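Local structure of zona pellucida sperm-binding protein 1,Zona pellucida sperm-binding protein 1 (Gallus gallus, 6GF6) at residues F43-A46 with M52-L55. The protein belongs to the egg coat, whose filaments it is thought to cross-link through homodimers of its N-terminal ZP-N1 domain, the part studied here. The protein carries 2 engineered substitutions. Residues are numbered along the deposited sequence; the frame is centred on the assembly and turned at random. Where two conformers were deposited one is given.
Sequences FEVA and MHWL. With NAG (2-acetamido-2-deoxy-beta-D-glucopyranose), chain E.
The carbonyl oxygen of Ala46 sits at the edge of the His53 imidazole, in the ring plane, 3.7 Å from CD2. The same oxygen comes within 3.5 Å of His53 O, but both are acceptors, so 43-46 and 52-55 meet here without bonding. The contact joins the two sheets of the Ig-like ZP-N domain: strand 42-44 pairs with strand 30-36 in one, and strand 53-57 borders strand 63-68 in the other. Between them lies the side chain of Val45. Its CG1 stands anti to the backbone N (chi1 172°), which carries this branch across to Leu55 CG, 3.6 Å away, and to His53 CD2 at 4.0 Å, approaching the ring obliquely. His53 reaches Val45 because its CG lies between backbone N and carbonyl carbon, chi1 54°. Phe65 and Val35, one from each sheet, also touch both Val45 and His53, so that these two are packed between the sheets. In another structure of this protein His53 and nearby His73 bind zinc. With an alanine at His53, the space beside Val45 CG1 and Ala46 O would probably be left unfilled and that site would lose a zinc ligand. Trp54, on the opposite side of its strand, stacks on His73 of the second subunit and meets Phe43 of that subunit edge-to-face. The glycan lies past Leu55, with NAG C1 3.1 Å from Leu55 O, and is hydrogen-bonded to Glu44 N of the second subunit. Leu55 CG lies 4.1 Å from Val45 CB, and CD1 lies 4.1 Å from Val45 CG1.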
loop_
_atom_site.group_PDB
_atom_site.type_symbol
_atom_site.label_atom_id
_atom_site.label_comp_id
_atom_site.label_asym_id
_atom_site.label_seq_id
_atom_site.Cartn_x
_atom_site.Cartn_y
_atom_site.Cartn_z
ATOM N N PHE B 43 -10.971 -4.579 -14.497
ATOM C CA PHE B 43 -9.545 -4.846 -14.345
ATOM C C PHE B 43 -9.295 -5.505 -13.000
ATOM O O PHE B 43 -9.667 -4.962 -11.958
ATOM C CB PHE B 43 -8.705 -3.570 -14.446
ATOM C CG PHE B 43 -8.795 -2.877 -15.764
ATOM C CD1 PHE B 43 -9.818 -1.983 -16.024
ATOM C CD2 PHE B 43 -7.845 -3.109 -16.750
ATOM C CE1 PHE B 43 -9.901 -1.338 -17.248
ATOM C CE2 PHE B 43 -7.920 -2.465 -17.980
ATOM C CZ PHE B 43 -8.951 -1.578 -18.228
ATOM N N GLU B 44 -8.718 -6.697 -13.043
ATOM C CA GLU B 44 -8.292 -7.389 -11.839
ATOM C C GLU B 44 -7.246 -6.564 -11.102
ATOM O O GLU B 44 -6.415 -5.886 -11.712
ATOM C CB GLU B 44 -7.726 -8.764 -12.198
ATOM C CG GLU B 44 -8.818 -9.731 -12.606
ATOM C CD GLU B 44 -9.840 -9.962 -11.516
ATOM O OE1 GLU B 44 -11.010 -9.605 -11.756
ATOM O OE2 GLU B 44 -9.472 -10.428 -10.413
ATOM N N VAL B 45 -7.329 -6.581 -9.785
ATOM C CA VAL B 45 -6.405 -5.854 -8.928
ATOM C C VAL B 45 -5.283 -6.780 -8.481
ATOM O O VAL B 45 -5.540 -7.848 -7.912
ATOM C CB VAL B 45 -7.147 -5.264 -7.723
ATOM C CG1 VAL B 45 -6.167 -4.687 -6.730
ATOM C CG2 VAL B 45 -8.155 -4.218 -8.188
ATOM N N ALA B 46 -4.032 -6.359 -8.699
ATOM C CA ALA B 46 -2.879 -7.085 -8.186
ATOM C C ALA B 46 -1.951 -6.111 -7.473
ATOM O O ALA B 46 -1.737 -4.983 -7.930
ATOM C CB ALA B 46 -2.119 -7.800 -9.309
ATOM N N MET B 52 -0.596 1.411 -8.970
ATOM C CA MET B 52 -0.696 1.986 -7.628
ATOM C C MET B 52 -2.054 1.688 -6.992
ATOM O O MET B 52 -2.757 2.583 -6.518
ATOM C CB MET B 52 -0.413 3.490 -7.657
ATOM C CG MET B 52 0.921 3.849 -8.291
ATOM S SD MET B 52 2.319 3.014 -7.514
ATOM C CE MET B 52 3.652 3.461 -8.626
ATOM N N HIS B 53 -2.420 0.408 -6.985
ATOM C CA HIS B 53 -3.617 -0.049 -6.294
ATOM C C HIS B 53 -3.326 -1.381 -5.619
ATOM O O HIS B 53 -2.497 -2.164 -6.088
ATOM C CB HIS B 53 -4.841 -0.154 -7.225
ATOM C CG HIS B 53 -4.627 -0.999 -8.443
ATOM N ND1 HIS B 53 -5.323 -0.790 -9.616
ATOM C CD2 HIS B 53 -3.819 -2.061 -8.671
ATOM C CE1 HIS B 53 -4.944 -1.681 -10.514
ATOM N NE2 HIS B 53 -4.032 -2.464 -9.967
ATOM N N TRP B 54 -4.003 -1.621 -4.497
ATOM C CA TRP B 54 -3.669 -2.757 -3.652
ATOM C C TRP B 54 -4.922 -3.312 -2.990
ATOM O O TRP B 54 -5.961 -2.652 -2.912
ATOM C CB TRP B 54 -2.639 -2.372 -2.579
ATOM C CG TRP B 54 -1.394 -1.740 -3.123
ATOM C CD1 TRP B 54 -0.238 -2.374 -3.476
ATOM C CD2 TRP B 54 -1.180 -0.346 -3.377
ATOM N NE1 TRP B 54 0.682 -1.461 -3.934
ATOM C CE2 TRP B 54 0.127 -0.208 -3.885
ATOM C CE3 TRP B 54 -1.968 0.800 -3.226
ATOM C CZ2 TRP B 54 0.666 1.028 -4.240
ATOM C CZ3 TRP B 54 -1.433 2.027 -3.579
ATOM C CH2 TRP B 54 -0.128 2.131 -4.080
ATOM N N LEU B 55 -4.795 -4.547 -2.514
ATOM C CA LEU B 55 -5.815 -5.247 -1.745
ATOM C C LEU B 55 -5.252 -5.831 -0.465
ATOM O O LEU B 55 -4.242 -6.478 -0.507
ATOM C CB LEU B 55 -6.427 -6.380 -2.547
ATOM C CG LEU B 55 -7.367 -6.073 -3.688
ATOM C CD1 LEU B 55 -7.948 -7.361 -4.212
ATOM C CD2 LEU B 55 -8.476 -5.168 -3.223
HETATM C C1 NAG E . -1.608 -7.999 -1.288
HETATM C C2 NAG E . -2.297 -9.341 -1.553
HETATM C C3 NAG E . -3.107 -9.774 -0.333
HETATM C C4 NAG E . -2.246 -9.756 0.920
HETATM C C5 NAG E . -1.591 -8.387 1.083
HETATM C C6 NAG E . -0.630 -8.313 2.252
HETATM C C7 NAG E . -2.795 -9.682 -3.958
HETATM C C8 NAG E . -1.416 -10.267 -4.104
HETATM N N2 NAG E . -3.146 -9.274 -2.727
HETATM O O3 NAG E . -3.622 -11.082 -0.555
HETATM O O4 NAG E . -3.048 -10.043 2.060
HETATM O O5 NAG E . -0.832 -8.073 -0.095
HETATM O O6 NAG E . -0.072 -7.013 2.405
HETATM O O7 NAG E . -3.562 -9.588 -4.911
#